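Local coordinates for protein SAM-dependent methyltransferase (Thiobacillus denitrificans, PDB 5EPE) that binds S-adenosyl-L-homocysteine and probably acts as a methyltransferase that uses S-adenosylmethionine as methyl donor, at residues Ala30-Glu35 against Gly133-Met138; Arg39-Gly44 against Ala127-Pro132. All coordinates share one frame; numbering follows the deposited sequence.

Contact 1. Residues Ala30-Glu35 against Gly133-Met138; sequences AALRLE and GGIILM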
loop_
_atom_site.group_PDB
_atom_site.type_symbol
_atom_site.label_atom_id
_atom_site.label_comp_id
_atom_site.label_asym_id
_atom_site.label_seq_id
_atom_site.Cartn_x
_atom_site.Cartn_y
_atom_site.Cartn_z
ATOM N N ALA A 30 -4.200 44.271 0.950
ATOM C CA ALA A 30 -5.353 44.445 1.855
ATOM C C ALA A 30 -5.218 43.626 3.119
ATOM O O ALA A 30 -5.610 44.077 4.189
ATOM C CB ALA A 30 -6.649 44.069 1.146
ATOM N N ALA A 31 -4.630 42.448 3.020
ATOM C CA ALA A 31 -4.424 41.628 4.191
ATOM C C ALA A 31 -3.515 42.298 5.203
ATOM O O ALA A 31 -3.654 42.074 6.415
ATOM C CB ALA A 31 -3.861 40.284 3.793
ATOM N N LEU A 32 -2.589 43.122 4.730
ATOM C CA LEU A 32 -1.635 43.778 5.609
ATOM C C LEU A 32 -2.249 45.017 6.243
ATOM O O LEU A 32 -1.609 45.602 7.101
ATOM C CB LEU A 32 -0.347 44.145 4.852
ATOM C CG LEU A 32 0.440 42.952 4.321
ATOM C CD1 LEU A 32 1.648 43.456 3.581
ATOM C CD2 LEU A 32 0.905 42.059 5.432
ATOM N N ARG A 33 -3.445 45.412 5.771
ATOM C CA ARG A 33 -4.188 46.561 6.323
ATOM C C ARG A 33 -3.317 47.793 6.249
ATOM O O ARG A 33 -3.106 48.472 7.215
ATOM C CB ARG A 33 -4.644 46.287 7.788
ATOM C CG ARG A 33 -5.441 44.991 7.846
ATOM C CD ARG A 33 -5.870 44.640 9.255
ATOM N NE ARG A 33 -6.265 43.234 9.240
ATOM C CZ ARG A 33 -6.514 42.491 10.316
ATOM N NH1 ARG A 33 -6.805 41.195 10.109
ATOM N NH2 ARG A 33 -6.528 43.048 11.556
ATOM N N LEU A 34 -2.738 47.992 5.082
ATOM C CA LEU A 34 -1.834 49.087 4.885
ATOM C C LEU A 34 -2.612 50.391 4.958
ATOM O O LEU A 34 -3.618 50.520 4.252
ATOM C CB LEU A 34 -1.220 49.001 3.501
ATOM C CG LEU A 34 -0.363 47.750 3.239
ATOM C CD1 LEU A 34 -0.042 47.674 1.745
ATOM C CD2 LEU A 34 0.888 47.762 4.109
ATOM N N GLU A 35 -2.064 51.345 5.701
ATOM C CA GLU A 35 -2.626 52.668 5.830
ATOM C C GLU A 35 -1.881 53.629 4.925
ATOM O O GLU A 35 -0.717 53.441 4.613
ATOM C CB GLU A 35 -2.568 53.082 7.304
ATOM C CG GLU A 35 -3.441 52.126 8.102
ATOM C CD GLU A 35 -3.356 52.248 9.611
ATOM O OE1 GLU A 35 -3.611 53.364 10.143
ATOM O OE2 GLU A 35 -3.104 51.181 10.261
ATOM N N GLY A 133 6.883 47.297 16.054
ATOM C CA GLY A 133 5.481 47.033 15.690
ATOM C C GLY A 133 5.211 46.882 14.187
ATOM O O GLY A 133 4.069 46.700 13.776
ATOM N N GLY A 134 6.260 46.961 13.377
ATOM C CA GLY A 134 6.159 46.766 11.936
ATOM C C GLY A 134 6.134 45.296 11.563
ATOM O O GLY A 134 6.225 44.387 12.425
ATOM N N ILE A 135 5.989 45.071 10.260
ATOM C CA ILE A 135 5.857 43.725 9.703
ATOM C C ILE A 135 6.999 43.424 8.748
ATOM O O ILE A 135 7.355 44.279 7.918
ATOM C CB ILE A 135 4.518 43.602 8.959
ATOM C CG1 ILE A 135 3.377 43.611 9.996
ATOM C CG2 ILE A 135 4.436 42.334 8.116
ATOM C CD1 ILE A 135 1.978 43.790 9.407
ATOM N N ILE A 136 7.532 42.207 8.827
ATOM C CA ILE A 136 8.517 41.711 7.860
ATOM C C ILE A 136 7.759 40.755 6.903
ATOM O O ILE A 136 6.971 39.909 7.376
ATOM C CB ILE A 136 9.685 40.973 8.560
ATOM C CG1 ILE A 136 10.479 41.994 9.393
ATOM C CG2 ILE A 136 10.540 40.187 7.565
ATOM C CD1 ILE A 136 11.511 41.443 10.373
ATOM N N LEU A 137 8.011 40.916 5.607
ATOM C CA LEU A 137 7.421 40.077 4.539
ATOM C C LEU A 137 8.483 39.255 3.871
ATOM O O LEU A 137 9.473 39.806 3.399
ATOM C CB LEU A 137 6.768 40.894 3.443
ATOM C CG LEU A 137 5.588 41.737 3.708
ATOM C CD1 LEU A 137 5.036 42.254 2.364
ATOM C CD2 LEU A 137 4.501 40.928 4.407
HETATM N N MSE A 138 8.267 37.944 3.851
HETATM C CA MSE A 138 9.172 36.996 3.174
HETATM C C MSE A 138 8.379 36.193 2.173
HETATM O O MSE A 138 7.384 35.563 2.527
HETATM C CB MSE A 138 9.773 36.034 4.205
HETATM C CG MSE A 138 10.668 36.737 5.261
HETATM SE SE MSE A 138 12.254 37.609 4.418
HETATM C CE MSE A 138 13.157 35.999 3.877
#
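Leu32, which packs against Leu137 across this contact, is followed by a turn in which Arg33 N bonds to Ala30 O at 3.0 Å. That bond belongs to the Schellman motif at the C-terminal end of helix 22-31, where Arg33 takes a positive phi of 57° and the chain leaves the helical path. At this turn Leu32 points toward strand 134-143, while the guanidinium of Arg33 bonds to Ala198 O and Thr202 OG1 of the second subunit.

The contact itself is wholly apolar and illustrates how a helix end is seated on a sheet. Leu32 and Leu137 reach toward each other tip to tip, methyl against methyl. Leu32 CD1 lies 3.8 Å from Leu137 CD1, and Leu137 CD2 is equally near both branches of its partner, 3.9 Å from Leu32 CD1 and from Leu32 CD2. Both leucines have CG anti to the carbonyl carbon (chi1 -64° in Leu32), which with an extended second torsion carries the forked ends into the space between helix and strand. Ile135, two residues before Leu137 on the same face of the strand, offers its CG2 branch to Leu32 CD2 at a looser 4.4 Å.

Trp54 of helix 49-58 and Ala244 of strand 238-247 each touch both leucines and complete the cluster. The intervening Ile136 and the selenomethionine Met138 face helix 119-127 instead, so strand 134-143 is covered on both faces, as expected in the layered Rossmann-like fold of these methyltransferases. With 132 Å² buried and every touching residue buried, the contact consists of methyl packing and carries no polar bond between the segments, which is consistent with hydrophobic burial rather than directional bonding.

Contact 2. Residues Arg39-Gly44 against Ala127-Pro132; sequences RVLDLG and AQSLEP. With SAH (S-adenosyl-L-homocysteine), chain B.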
loop_
_atom_site.group_PDB
_atom_site.type_symbol
_atom_site.label_atom_id
_atom_site.label_comp_id
_atom_site.label_asym_id
_atom_site.label_seq_id
_atom_site.Cartn_x
_atom_site.Cartn_y
_atom_site.Cartn_z
ATOM N N ARG A 39 5.229 53.340 5.292
ATOM C CA ARG A 39 6.511 53.267 4.598
ATOM C C ARG A 39 6.883 51.785 4.384
ATOM O O ARG A 39 6.863 50.982 5.310
ATOM C CB ARG A 39 7.624 53.954 5.378
ATOM C CG ARG A 39 7.433 55.470 5.579
ATOM C CD ARG A 39 8.174 56.020 6.830
ATOM N NE ARG A 39 7.803 55.239 8.038
ATOM C CZ ARG A 39 8.284 55.411 9.273
ATOM N NH1 ARG A 39 7.868 54.574 10.235
ATOM N NH2 ARG A 39 9.189 56.378 9.564
ATOM N N VAL A 40 7.263 51.471 3.160
ATOM C CA VAL A 40 7.625 50.119 2.759
ATOM C C VAL A 40 9.018 50.130 2.152
ATOM O O VAL A 40 9.306 50.970 1.325
ATOM C CB VAL A 40 6.665 49.580 1.685
ATOM C CG1 VAL A 40 6.985 48.113 1.373
ATOM C CG2 VAL A 40 5.244 49.726 2.155
ATOM N N LEU A 41 9.849 49.193 2.562
ATOM C CA LEU A 41 11.137 48.884 1.927
ATOM C C LEU A 41 11.021 47.525 1.260
ATOM O O LEU A 41 10.542 46.555 1.897
ATOM C CB LEU A 41 12.248 48.815 2.959
ATOM C CG LEU A 41 13.648 48.420 2.452
ATOM C CD1 LEU A 41 14.224 49.484 1.519
ATOM C CD2 LEU A 41 14.568 48.172 3.624
ATOM N N ASP A 42 11.435 47.446 -0.001
ATOM C CA ASP A 42 11.334 46.183 -0.786
ATOM C C ASP A 42 12.721 45.870 -1.341
ATOM O O ASP A 42 13.230 46.585 -2.208
ATOM C CB ASP A 42 10.290 46.308 -1.878
ATOM C CG ASP A 42 9.916 44.958 -2.527
ATOM O OD1 ASP A 42 10.313 43.838 -2.025
ATOM O OD2 ASP A 42 9.176 45.021 -3.567
ATOM N N LEU A 43 13.368 44.843 -0.803
ATOM C CA LEU A 43 14.686 44.413 -1.300
ATOM C C LEU A 43 14.544 43.293 -2.351
ATOM O O LEU A 43 14.046 42.194 -2.055
ATOM C CB LEU A 43 15.539 43.901 -0.160
ATOM C CG LEU A 43 15.767 44.909 0.966
ATOM C CD1 LEU A 43 16.784 44.374 1.953
ATOM C CD2 LEU A 43 16.247 46.255 0.421
ATOM N N GLY A 44 15.045 43.557 -3.554
ATOM C CA GLY A 44 14.823 42.689 -4.704
ATOM C C GLY A 44 13.450 42.933 -5.272
ATOM O O GLY A 44 12.645 41.982 -5.456
ATOM N N ALA A 127 14.902 43.372 9.635
ATOM C CA ALA A 127 14.673 43.842 11.017
ATOM C C ALA A 127 15.432 45.118 11.384
ATOM O O ALA A 127 14.948 45.918 12.182
ATOM C CB ALA A 127 15.014 42.733 11.996
ATOM N N GLN A 128 16.608 45.327 10.794
ATOM C CA GLN A 128 17.375 46.532 11.050
ATOM C C GLN A 128 16.724 47.799 10.519
ATOM O O GLN A 128 17.064 48.899 10.985
ATOM C CB GLN A 128 18.770 46.413 10.480
ATOM C CG GLN A 128 19.540 45.303 11.165
ATOM C CD GLN A 128 20.969 45.286 10.716
ATOM O OE1 GLN A 128 21.411 44.365 10.084
ATOM N NE2 GLN A 128 21.662 46.329 10.985
ATOM N N SER A 129 15.841 47.651 9.528
ATOM C CA SER A 129 15.141 48.791 8.934
ATOM C C SER A 129 13.754 49.019 9.517
ATOM O O SER A 129 13.084 49.983 9.138
ATOM C CB SER A 129 15.032 48.618 7.420
ATOM O OG SER A 129 16.335 48.655 6.797
ATOM N N LEU A 130 13.331 48.156 10.433
ATOM C CA LEU A 130 11.935 48.060 10.803
ATOM C C LEU A 130 11.550 48.917 12.008
ATOM O O LEU A 130 12.205 48.904 13.019
ATOM C CB LEU A 130 11.550 46.610 11.094
ATOM C CG LEU A 130 10.058 46.310 11.089
ATOM C CD1 LEU A 130 9.447 46.349 9.692
ATOM C CD2 LEU A 130 9.846 44.953 11.763
ATOM N N GLU A 131 10.447 49.648 11.868
ATOM C CA GLU A 131 9.831 50.361 12.971
ATOM C C GLU A 131 9.324 49.311 14.023
ATOM O O GLU A 131 8.730 48.302 13.643
ATOM C CB GLU A 131 8.670 51.154 12.369
ATOM C CG GLU A 131 7.951 52.112 13.269
ATOM C CD GLU A 131 8.794 53.335 13.626
ATOM O OE1 GLU A 131 9.340 53.990 12.700
ATOM O OE2 GLU A 131 8.888 53.620 14.835
ATOM N N PRO A 132 9.551 49.542 15.340
ATOM C CA PRO A 132 8.889 48.658 16.364
ATOM C C PRO A 132 7.384 48.527 16.108
ATOM O O PRO A 132 6.709 49.550 15.891
ATOM C CB PRO A 132 9.135 49.382 17.713
ATOM C CG PRO A 132 9.681 50.735 17.349
ATOM C CD PRO A 132 10.323 50.627 15.980
HETATM N N SAH B . 10.100 40.817 -5.611
HETATM C CA SAH B . 10.030 40.880 -7.120
HETATM C CB SAH B . 11.227 40.180 -7.735
HETATM C CG SAH B . 11.435 38.690 -7.404
HETATM S SD SAH B . 12.607 37.891 -8.470
HETATM C C SAH B . 8.746 40.305 -7.673
HETATM O O SAH B . 8.082 39.508 -6.982
HETATM O OXT SAH B . 8.336 40.604 -8.815
HETATM C "C5'" SAH B . 14.229 38.114 -7.683
HETATM C "C4'" SAH B . 14.734 39.545 -7.885
HETATM O "O4'" SAH B . 15.930 39.752 -7.120
HETATM C "C3'" SAH B . 15.072 39.900 -9.345
HETATM O "O3'" SAH B . 14.315 41.071 -9.703
HETATM C "C2'" SAH B . 16.576 40.191 -9.354
HETATM O "O2'" SAH B . 16.924 41.276 -10.201
HETATM C "C1'" SAH B . 16.794 40.591 -7.920
HETATM N N9 SAH B . 18.132 40.464 -7.323
HETATM C C8 SAH B . 18.976 39.390 -7.407
HETATM N N7 SAH B . 20.057 39.586 -6.684
HETATM C C5 SAH B . 19.887 40.849 -6.108
HETATM C C6 SAH B . 20.696 41.639 -5.249
HETATM N N6 SAH B . 21.892 41.185 -4.809
HETATM N N1 SAH B . 20.248 42.852 -4.839
HETATM C C2 SAH B . 19.048 43.283 -5.296
HETATM N N3 SAH B . 18.218 42.624 -6.130
HETATM C C4 SAH B . 18.696 41.391 -6.497
HETATM O O HOH W 1 10.364 56.342 12.208
#
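Glu131 OE1 lies at the edge of the Arg39 guanidinium, and the planes of the guanidinium and carboxylate are 17° apart. Tilted somewhat from the guanidinium plane, Glu131 OE1 accepts from Arg39 NH1 at 2.9 Å in a hydrogen bond that is also a salt bridge. On the acid side, NH1 comes to OE1 from above the carboxylate plane, 36° out of it. A water lies in the guanidinium plane at the edge, accepting from Arg39 NH2 at 2.9 Å and donating to Glu131 OE1 at 2.6 Å. One carboxylate oxygen thus receives two donors, and the arginine is joined to it both directly and through the water. A bend at chi3 (-53°) in Arg39 and another at chi2 in Glu131 bring the two groups together while the side chains cross obliquely.

Deeper in, Leu41 lays its CD2 branch against Ser129, 3.7 Å from OG and 3.9 Å from CB. The serine hydroxyl is occupied by Ser100 N, so its meeting with the methyl is plain packing. Ser129 stands in the type I turn from Ala127 to Leu130 that follows helix 119-127, and Val104 of the neighbouring strand 104-110 touches both Arg39 and Leu41.

Strand 39-43 runs on into Gly44, whose positive phi begins the glycine-rich loop after the first strand, the first conserved motif of Rossmann-like methyltransferases. Its carbonyl O accepts from the amino N of S-adenosyl-L-homocysteine at 2.8 Å. The segment has polar contacts near both ends, with the ligand bond at Gly44 just after the strand and, at Arg39, a direct salt bridge supplemented by a water. The pairing would be expected to offset both charges, and its double link through NH1 and water should limit rotation of the arginine head.

Both contacts reach the same sheet, and their centres are 11 Å apart. Helix 22-31 and strand 39-43 follow each other in the chain, as do strands 130-131 and 134-143, the latter two joined by a turn through Gly133. Strand 104-110 lies between strands 39-43 and 134-143 in the sheet. The contacts also touch directly, Leu130 CD1 lying 3.4 Å from Ile135 O and Leu130 CD2 3.8 Å from Ile136 CG1. Contact 2 reaches the bound S-adenosyl-L-homocysteine through Gly44, whereas contact 1 is farther from the ligand, the side chain of Leu137 being about 10 Å from it.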